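Local coordinates for NOL1/NOP2/sun family protein (Enterococcus faecium, PDB 3M4X) that probably methylates ribosomal RNA at the carbon 5 position of a cytosine, as an RsmF-like member of the NOL1/NOP2/sun methyltransferase family, at residues R41-K46 with E151-S156; L45-L50 with A84-S89; S186-F191 with T234-P239. All blocks are in the same frame, centred on the assembly; numbering follows the deposited sequence.

Contact 1 of 3, residues R41-K46 with E151-S156; sequences RWNPLK and ERWGVS
Asn43 and Trp153 each turn CG away from the backbone N (chi1 -170° and -162°), which lays the asparagine amide over one face of the indole. Amide and ring planes lie only 12° apart, a true stack, with Asn43 ND2 3.1 Å from Trp153 CD2 and Asn43 CB sitting over the six-membered ring in a CH-pi contact. The same ND2 donates to Trp153 O at 2.8 Å, in the amide's own plane, and also reaches Gly85 O. The other end of the amide is held too: Asn43 OD1 accepts from Leu45 N at 2.9 Å, an Asx turn that sits inside the type I turn from Asn43 to Lys46. Beside the stack, Leu45 CD1 packs 4.0 Å from Trp153 CD1, crossing the indole at about a right angle. Lys46, bent at chi2, sends NZ to Arg152 O at 3.1 Å, and shares that ammonium with Ala84 O and Leu390 O. Arg152 O and Trp153 O belong to the last turn of helix 140-153, which Gly154 closes as a Schellman motif. An ammonium and an amide N-H thus satisfy carbonyls at the C-terminal end of the helix, where a positive charge should be electrostatically favoured.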
loop_
_atom_site.group_PDB
_atom_site.type_symbol
_atom_site.label_atom_id
_atom_site.label_comp_id
_atom_site.label_asym_id
_atom_site.label_seq_id
_atom_site.Cartn_x
_atom_site.Cartn_y
_atom_site.Cartn_z
ATOM N N ARG A 41 5.565 -8.986 4.028
ATOM C CA ARG A 41 5.536 -9.519 2.670
ATOM C C ARG A 41 6.821 -9.215 1.909
ATOM O O ARG A 41 7.457 -8.178 2.114
ATOM C CB ARG A 41 4.362 -8.931 1.880
ATOM C CG ARG A 41 3.001 -9.519 2.204
ATOM C CD ARG A 41 1.918 -8.838 1.369
ATOM N NE ARG A 41 1.653 -7.514 1.898
ATOM C CZ ARG A 41 2.016 -6.373 1.325
ATOM N NH1 ARG A 41 2.637 -6.355 0.161
ATOM N NH2 ARG A 41 1.730 -5.235 1.926
ATOM N N TRP A 42 7.194 -10.138 1.031
ATOM C CA TRP A 42 8.230 -9.875 0.061
ATOM C C TRP A 42 7.621 -9.183 -1.163
ATOM O O TRP A 42 6.392 -9.070 -1.293
ATOM C CB TRP A 42 9.003 -11.160 -0.310
ATOM C CG TRP A 42 8.182 -12.250 -0.931
ATOM C CD1 TRP A 42 7.467 -13.220 -0.274
ATOM C CD2 TRP A 42 8.001 -12.498 -2.327
ATOM N NE1 TRP A 42 6.859 -14.054 -1.182
ATOM C CE2 TRP A 42 7.162 -13.627 -2.448
ATOM C CE3 TRP A 42 8.477 -11.879 -3.493
ATOM C CZ2 TRP A 42 6.787 -14.150 -3.681
ATOM C CZ3 TRP A 42 8.102 -12.398 -4.715
ATOM C CH2 TRP A 42 7.266 -13.524 -4.804
ATOM N N ASN A 43 8.492 -8.721 -2.053
ATOM C CA ASN A 43 8.114 -7.791 -3.098
ATOM C C ASN A 43 8.455 -8.317 -4.497
ATOM O O ASN A 43 9.620 -8.326 -4.894
ATOM C CB ASN A 43 8.797 -6.441 -2.839
ATOM C CG ASN A 43 8.280 -5.350 -3.747
ATOM O OD1 ASN A 43 7.535 -5.625 -4.672
ATOM N ND2 ASN A 43 8.680 -4.112 -3.492
ATOM N N PRO A 44 7.430 -8.770 -5.235
ATOM C CA PRO A 44 7.571 -9.306 -6.597
ATOM C C PRO A 44 7.957 -8.219 -7.594
ATOM O O PRO A 44 8.349 -8.531 -8.715
ATOM C CB PRO A 44 6.168 -9.823 -6.940
ATOM C CG PRO A 44 5.354 -9.710 -5.675
ATOM C CD PRO A 44 6.029 -8.754 -4.767
ATOM N N LEU A 45 7.838 -6.956 -7.199
ATOM C CA LEU A 45 8.308 -5.863 -8.048
ATOM C C LEU A 45 9.837 -5.774 -8.105
ATOM O O LEU A 45 10.394 -5.190 -9.040
ATOM C CB LEU A 45 7.725 -4.530 -7.584
ATOM C CG LEU A 45 6.190 -4.468 -7.563
ATOM C CD1 LEU A 45 5.717 -3.155 -6.974
ATOM C CD2 LEU A 45 5.603 -4.682 -8.969
ATOM N N LYS A 46 10.511 -6.360 -7.114
ATOM C CA LYS A 46 11.964 -6.237 -6.995
ATOM C C LYS A 46 12.736 -7.346 -7.715
ATOM O O LYS A 46 12.261 -8.465 -7.823
ATOM C CB LYS A 46 12.370 -6.208 -5.516
ATOM C CG LYS A 46 11.767 -5.060 -4.714
ATOM C CD LYS A 46 12.465 -3.744 -5.048
ATOM C CE LYS A 46 11.758 -2.595 -4.363
ATOM N NZ LYS A 46 12.617 -1.403 -4.205
ATOM N N GLU A 151 7.389 4.782 -2.689
ATOM C CA GLU A 151 8.712 4.929 -3.265
ATOM C C GLU A 151 9.670 3.807 -2.842
ATOM O O GLU A 151 10.406 3.263 -3.663
ATOM C CB GLU A 151 9.277 6.289 -2.869
ATOM C CG GLU A 151 10.670 6.549 -3.369
ATOM C CD GLU A 151 11.245 7.799 -2.766
ATOM O OE1 GLU A 151 11.681 7.745 -1.603
ATOM O OE2 GLU A 151 11.255 8.840 -3.449
ATOM N N ARG A 152 9.651 3.444 -1.565
ATOM C CA ARG A 152 10.565 2.414 -1.072
ATOM C C ARG A 152 10.285 1.081 -1.754
ATOM O O ARG A 152 11.212 0.328 -2.109
ATOM C CB ARG A 152 10.484 2.291 0.454
ATOM C CG ARG A 152 11.390 1.207 1.069
ATOM C CD ARG A 152 11.365 1.256 2.620
ATOM N NE ARG A 152 10.016 1.027 3.125
ATOM C CZ ARG A 152 9.524 -0.173 3.445
ATOM N NH1 ARG A 152 10.278 -1.268 3.335
ATOM N NH2 ARG A 152 8.272 -0.275 3.875
ATOM N N TRP A 153 8.996 0.838 -1.959
ATOM C CA TRP A 153 8.460 -0.404 -2.486
ATOM C C TRP A 153 8.740 -0.482 -3.967
ATOM O O TRP A 153 8.588 -1.539 -4.576
ATOM C CB TRP A 153 6.939 -0.453 -2.226
ATOM C CG TRP A 153 6.302 -1.819 -2.319
ATOM C CD1 TRP A 153 5.292 -2.197 -3.160
ATOM C CD2 TRP A 153 6.613 -2.975 -1.518
ATOM N NE1 TRP A 153 4.968 -3.519 -2.945
ATOM C CE2 TRP A 153 5.764 -4.019 -1.945
ATOM C CE3 TRP A 153 7.536 -3.230 -0.494
ATOM C CZ2 TRP A 153 5.806 -5.295 -1.381
ATOM C CZ3 TRP A 153 7.583 -4.513 0.062
ATOM C CH2 TRP A 153 6.721 -5.523 -0.382
ATOM N N GLY A 154 9.144 0.645 -4.553
ATOM C CA GLY A 154 9.508 0.671 -5.960
ATOM C C GLY A 154 8.348 0.792 -6.933
ATOM O O GLY A 154 8.440 0.362 -8.081
ATOM N N VAL A 155 7.257 1.404 -6.491
ATOM C CA VAL A 155 6.062 1.532 -7.333
ATOM C C VAL A 155 6.232 2.693 -8.288
ATOM O O VAL A 155 6.502 3.813 -7.867
ATOM C CB VAL A 155 4.817 1.782 -6.476
ATOM C CG1 VAL A 155 3.547 1.901 -7.355
ATOM C CG2 VAL A 155 4.685 0.685 -5.432
ATOM N N SER A 156 6.061 2.427 -9.573
ATOM C CA SER A 156 6.290 3.447 -10.587
ATOM C C SER A 156 5.012 4.010 -11.203
ATOM O O SER A 156 5.074 4.993 -11.917
ATOM C CB SER A 156 7.200 2.898 -11.688
ATOM O OG SER A 156 6.663 1.702 -12.223
#

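Contact 2 of 3, residues L45-L50 with A84-S89; sequences LKPAGL and AGYEYS
Tyr86 and Lys46 supply the two direct hydrogen bonds, each running from a side chain to a backbone carbonyl of the other segment. Tyr86 OH donates to Pro47 O at 2.7 Å, lying in the carbonyl plane on a lone pair. Lys46 NZ reaches Ala84 O, also at 2.7 Å, but tilted out of that carbonyl's plane. A water adds a third link, donating to Tyr86 O at 2.9 Å and, more weakly, to Gly49 O. These bonds join two chain reversals of the N-terminal, RsmF-type domain: the type II turn from Lys46 to Gly49 that leads into helix 49-56, and the Schellman motif in which Gly85, at positive phi, ends helix 80-83. The remaining contacts are van der Waals packing round the Tyr86 ring and its hydroxyl. Lys46 CB sits over one face toward the rim, a CH-pi contact with Tyr86 CZ at 3.5 Å. A bend at chi2 (-75°) then carries the lysine chain obliquely past the tyrosine ring, so that its CD lies 3.6 Å from Tyr86 CE1 on the way to Ala84. Gly49 CA approaches Tyr86 CE2 at 3.7 Å, and Pro47 CD comes 3.5 Å from the tyrosine OH. Ile433 and Pro434 of strand 433-441 also touch Tyr86.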
loop_
_atom_site.group_PDB
_atom_site.type_symbol
_atom_site.label_atom_id
_atom_site.label_comp_id
_atom_site.label_asym_id
_atom_site.label_seq_id
_atom_site.Cartn_x
_atom_site.Cartn_y
_atom_site.Cartn_z
ATOM N N LEU A 45 7.838 -6.956 -7.199
ATOM C CA LEU A 45 8.308 -5.863 -8.048
ATOM C C LEU A 45 9.837 -5.774 -8.105
ATOM O O LEU A 45 10.394 -5.190 -9.040
ATOM C CB LEU A 45 7.725 -4.530 -7.584
ATOM C CG LEU A 45 6.190 -4.468 -7.563
ATOM C CD1 LEU A 45 5.717 -3.155 -6.974
ATOM C CD2 LEU A 45 5.603 -4.682 -8.969
ATOM N N LYS A 46 10.511 -6.360 -7.114
ATOM C CA LYS A 46 11.964 -6.237 -6.995
ATOM C C LYS A 46 12.736 -7.346 -7.715
ATOM O O LYS A 46 12.261 -8.465 -7.823
ATOM C CB LYS A 46 12.370 -6.208 -5.516
ATOM C CG LYS A 46 11.767 -5.060 -4.714
ATOM C CD LYS A 46 12.465 -3.744 -5.048
ATOM C CE LYS A 46 11.758 -2.595 -4.363
ATOM N NZ LYS A 46 12.617 -1.403 -4.205
ATOM N N PRO A 47 13.939 -7.026 -8.212
ATOM C CA PRO A 47 14.852 -8.058 -8.731
ATOM C C PRO A 47 15.108 -9.137 -7.681
ATOM O O PRO A 47 15.601 -8.801 -6.608
ATOM C CB PRO A 47 16.166 -7.289 -8.971
ATOM C CG PRO A 47 15.787 -5.852 -9.065
ATOM C CD PRO A 47 14.518 -5.668 -8.263
ATOM N N ALA A 48 14.802 -10.395 -7.982
ATOM C CA ALA A 48 15.021 -11.489 -7.023
ATOM C C ALA A 48 14.411 -11.212 -5.653
ATOM O O ALA A 48 15.031 -11.472 -4.626
ATOM C CB ALA A 48 16.522 -11.776 -6.870
ATOM N N GLY A 49 13.203 -10.670 -5.628
ATOM C CA GLY A 49 12.595 -10.292 -4.370
ATOM C C GLY A 49 12.566 -11.418 -3.355
ATOM O O GLY A 49 13.031 -11.267 -2.228
ATOM N N LEU A 50 12.022 -12.559 -3.751
ATOM C CA LEU A 50 11.882 -13.672 -2.823
ATOM C C LEU A 50 13.235 -14.285 -2.486
ATOM O O LEU A 50 13.518 -14.570 -1.323
ATOM C CB LEU A 50 10.935 -14.734 -3.390
ATOM C CG LEU A 50 10.837 -16.071 -2.648
ATOM C CD1 LEU A 50 10.218 -15.957 -1.216
ATOM C CD2 LEU A 50 10.029 -17.039 -3.508
ATOM N N ALA A 84 15.591 -1.211 1.233
ATOM C CA ALA A 84 15.471 -1.293 -0.222
ATOM C C ALA A 84 14.104 -1.745 -0.692
ATOM O O ALA A 84 13.926 -1.995 -1.880
ATOM C CB ALA A 84 16.532 -2.218 -0.794
ATOM N N GLY A 85 13.166 -1.894 0.244
ATOM C CA GLY A 85 11.797 -2.249 -0.093
ATOM C C GLY A 85 11.522 -3.712 -0.392
ATOM O O GLY A 85 10.571 -4.024 -1.102
ATOM N N TYR A 86 12.342 -4.609 0.152
ATOM C CA TYR A 86 12.171 -6.036 -0.101
ATOM C C TYR A 86 11.230 -6.655 0.921
ATOM O O TYR A 86 10.865 -7.820 0.823
ATOM C CB TYR A 86 13.533 -6.762 -0.112
ATOM C CG TYR A 86 14.222 -6.692 -1.468
ATOM C CD1 TYR A 86 14.555 -5.475 -2.034
ATOM C CD2 TYR A 86 14.503 -7.851 -2.185
ATOM C CE1 TYR A 86 15.176 -5.409 -3.306
ATOM C CE2 TYR A 86 15.119 -7.806 -3.427
ATOM C CZ TYR A 86 15.453 -6.583 -3.983
ATOM O OH TYR A 86 16.056 -6.554 -5.211
ATOM N N GLU A 87 10.854 -5.866 1.912
ATOM C CA GLU A 87 9.940 -6.333 2.942
ATOM C C GLU A 87 9.033 -5.213 3.356
ATOM O O GLU A 87 9.470 -4.071 3.499
ATOM C CB GLU A 87 10.686 -6.836 4.170
ATOM C CG GLU A 87 11.598 -7.990 3.869
ATOM C CD GLU A 87 12.315 -8.492 5.089
ATOM O OE1 GLU A 87 12.815 -9.624 5.020
ATOM O OE2 GLU A 87 12.371 -7.768 6.109
ATOM N N TYR A 88 7.764 -5.557 3.528
ATOM C CA TYR A 88 6.777 -4.639 4.070
ATOM C C TYR A 88 6.118 -5.348 5.242
ATOM O O TYR A 88 5.538 -6.424 5.073
ATOM C CB TYR A 88 5.718 -4.286 3.016
ATOM C CG TYR A 88 4.984 -3.015 3.335
ATOM C CD1 TYR A 88 5.386 -1.810 2.778
ATOM C CD2 TYR A 88 3.900 -3.008 4.218
ATOM C CE1 TYR A 88 4.733 -0.636 3.077
ATOM C CE2 TYR A 88 3.239 -1.831 4.521
ATOM C CZ TYR A 88 3.666 -0.650 3.949
ATOM O OH TYR A 88 3.031 0.531 4.235
ATOM N N SER A 89 6.229 -4.778 6.432
ATOM C CA SER A 89 5.575 -5.395 7.584
ATOM C C SER A 89 4.092 -5.045 7.593
ATOM O O SER A 89 3.710 -3.900 7.375
ATOM C CB SER A 89 6.261 -5.028 8.907
ATOM O OG SER A 89 6.275 -3.631 9.112
HETATM O O HOH W 1 11.277 -9.037 -1.764
#

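Contact 3 of 3, residues S186-F191 with T234-P239; sequences SGEGMF and TCTFAP
Thr236 and Ser186 meet hydroxyl to hydroxyl at the tight end of this contact: Thr236 OG1 donates to Ser186 OG at 2.6 Å, and the serine oxygen is engaged by Glu241 as well. Thr236 points OG1 away from its backbone N (chi1 -163°), which brings it to the Ser186 hydroxyl and the backbone of Glu188. There Glu188 CG comes to 3.1 Å from Thr236 OG1, and Glu188 N makes a weak hydrogen bond to the same oxygen. A stronger link between the backbones runs from Gly189 N to Cys235 O at 2.8 Å; with no side chain on Gly189, the two loops can come this close. Further along, the Glu188 carboxylate bridges to the next residue of the other loop. Its OE1 takes Phe237 N at 3.3 Å, met from above the carboxylate plane, while OE2 is held by Trp201. Phe237 CE1 completes this packed half, 3.2 Å from Glu188 O.

The other side is looser. Here Met190, a selenomethionine, and Cys235 are both partly exposed and touch through apolar atoms, Met190 CE lying 3.7 Å from Cys235 CB. Cys235 SG has Met190 CG beside it at 3.8 Å, and Cys185 is also a neighbour.

Cys185 and Cys235 correspond to the cysteines of the Pro-Cys and Thr-Cys motifs that line the active site in related RNA cytosine-5 methyltransferases, so this side probably faces the site of methyl transfer. The loops follow strands 176-182 and 228-234, parallel neighbours in the Rossmann-like sheet, and lead on to helices 195-200 and 243-252. Helix 10-20 covers Glu188 and Phe237 through Phe12 and Tyr16, the Trp286 ring meets that of Phe237 with planes nearly parallel, Phe27 meets it edge-to-face, and helix 205-222 lies against Ser186 and Ala238.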
loop_
_atom_site.group_PDB
_atom_site.type_symbol
_atom_site.label_atom_id
_atom_site.label_comp_id
_atom_site.label_asym_id
_atom_site.label_seq_id
_atom_site.Cartn_x
_atom_site.Cartn_y
_atom_site.Cartn_z
ATOM N N SER A 186 -14.477 1.224 14.440
ATOM C CA SER A 186 -14.373 1.278 15.908
ATOM C C SER A 186 -13.101 0.642 16.478
ATOM O O SER A 186 -12.712 0.932 17.614
ATOM C CB SER A 186 -15.635 0.730 16.598
ATOM O OG SER A 186 -16.048 -0.515 16.059
ATOM N N GLY A 187 -12.455 -0.214 15.694
ATOM C CA GLY A 187 -11.138 -0.720 16.051
ATOM C C GLY A 187 -11.107 -1.781 17.138
ATOM O O GLY A 187 -10.187 -1.822 17.955
ATOM N N GLU A 188 -12.110 -2.649 17.149
ATOM C CA GLU A 188 -12.161 -3.716 18.132
ATOM C C GLU A 188 -11.191 -4.823 17.761
ATOM O O GLU A 188 -10.860 -5.673 18.586
ATOM C CB GLU A 188 -13.582 -4.250 18.269
ATOM C CG GLU A 188 -14.596 -3.160 18.516
ATOM C CD GLU A 188 -16.016 -3.636 18.286
ATOM O OE1 GLU A 188 -16.184 -4.779 17.812
ATOM O OE2 GLU A 188 -16.961 -2.874 18.586
ATOM N N GLY A 189 -10.728 -4.791 16.516
ATOM C CA GLY A 189 -9.715 -5.718 16.040
ATOM C C GLY A 189 -8.333 -5.223 16.391
ATOM O O GLY A 189 -7.338 -5.916 16.157
HETATM N N MSE A 190 -8.265 -4.024 16.966
HETATM C CA MSE A 190 -6.988 -3.439 17.377
HETATM C C MSE A 190 -6.786 -3.492 18.900
HETATM O O MSE A 190 -5.784 -2.987 19.416
HETATM C CB MSE A 190 -6.872 -1.988 16.890
HETATM C CG MSE A 190 -6.815 -1.809 15.369
HETATM SE SE MSE A 190 -5.281 -2.713 14.520
HETATM C CE MSE A 190 -6.222 -4.257 13.761
ATOM N N PHE A 191 -7.729 -4.103 19.614
ATOM C CA PHE A 191 -7.646 -4.200 21.079
ATOM C C PHE A 191 -6.343 -4.842 21.608
ATOM O O PHE A 191 -5.696 -4.292 22.507
ATOM C CB PHE A 191 -8.859 -4.942 21.642
ATOM C CG PHE A 191 -10.100 -4.104 21.737
ATOM C CD1 PHE A 191 -10.124 -2.808 21.247
ATOM C CD2 PHE A 191 -11.251 -4.621 22.308
ATOM C CE1 PHE A 191 -11.275 -2.032 21.329
ATOM C CE2 PHE A 191 -12.401 -3.852 22.394
ATOM C CZ PHE A 191 -12.411 -2.557 21.902
ATOM N N THR A 234 -12.738 -3.592 7.277
ATOM C CA THR A 234 -12.804 -2.968 8.568
ATOM C C THR A 234 -11.964 -3.800 9.535
ATOM O O THR A 234 -11.786 -4.998 9.327
ATOM C CB THR A 234 -14.292 -2.895 8.974
ATOM O OG1 THR A 234 -14.700 -1.523 9.081
ATOM C CG2 THR A 234 -14.549 -3.653 10.241
ATOM N N CYS A 235 -11.408 -3.171 10.566
ATOM C CA CYS A 235 -10.700 -3.930 11.592
ATOM C C CYS A 235 -11.503 -3.938 12.891
ATOM O O CYS A 235 -10.977 -3.720 13.972
ATOM C CB CYS A 235 -9.273 -3.406 11.806
ATOM S SG CYS A 235 -9.161 -1.685 12.334
ATOM N N THR A 236 -12.800 -4.182 12.766
ATOM C CA THR A 236 -13.674 -4.216 13.917
ATOM C C THR A 236 -14.635 -5.366 13.733
ATOM O O THR A 236 -14.793 -5.875 12.620
ATOM C CB THR A 236 -14.454 -2.901 14.093
ATOM O OG1 THR A 236 -14.970 -2.835 15.428
ATOM C CG2 THR A 236 -15.618 -2.795 13.078
ATOM N N PHE A 237 -15.276 -5.768 14.822
ATOM C CA PHE A 237 -16.177 -6.918 14.810
ATOM C C PHE A 237 -17.645 -6.511 14.695
ATOM O O PHE A 237 -18.503 -7.338 14.375
ATOM C CB PHE A 237 -15.984 -7.768 16.084
ATOM C CG PHE A 237 -14.582 -8.275 16.270
ATOM C CD1 PHE A 237 -13.770 -7.766 17.277
ATOM C CD2 PHE A 237 -14.071 -9.255 15.434
ATOM C CE1 PHE A 237 -12.472 -8.232 17.450
ATOM C CE2 PHE A 237 -12.771 -9.719 15.590
ATOM C CZ PHE A 237 -11.970 -9.210 16.606
ATOM N N ALA A 238 -17.940 -5.242 14.957
ATOM C CA ALA A 238 -19.336 -4.806 15.055
ATOM C C ALA A 238 -20.149 -5.061 13.793
ATOM O O ALA A 238 -19.727 -4.703 12.691
ATOM C CB ALA A 238 -19.418 -3.337 15.458
ATOM N N PRO A 239 -21.319 -5.703 13.954
ATOM C CA PRO A 239 -22.282 -5.822 12.854
ATOM C C PRO A 239 -22.586 -4.455 12.272
ATOM O O PRO A 239 -22.705 -4.335 11.057
ATOM C CB PRO A 239 -23.537 -6.379 13.543
ATOM C CG PRO A 239 -22.967 -7.190 14.711
ATOM C CD PRO A 239 -21.766 -6.410 15.174
#

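Contacts 1 and 2 start from the same stretch of chain, share Leu45 and Lys46, and have centres 5 Å apart. They also touch through Arg41 N and Tyr88 O, 2.8 Å apart, and through Arg152 NH1 and Glu87 O at 2.9 Å. Contact 2 joins turns within the N-terminal domain, and contact 1 fastens that domain to the end of a helix in the methyltransferase domain. Contact 3 stands apart, its centre 29 Å from that of contact 1 and 30 Å from that of contact 2; its nearest atoms are about 14 and 12 Å away. It joins the two loops that probably border the catalytic site; contacts 1 and 2 therefore probably lie well away from that site.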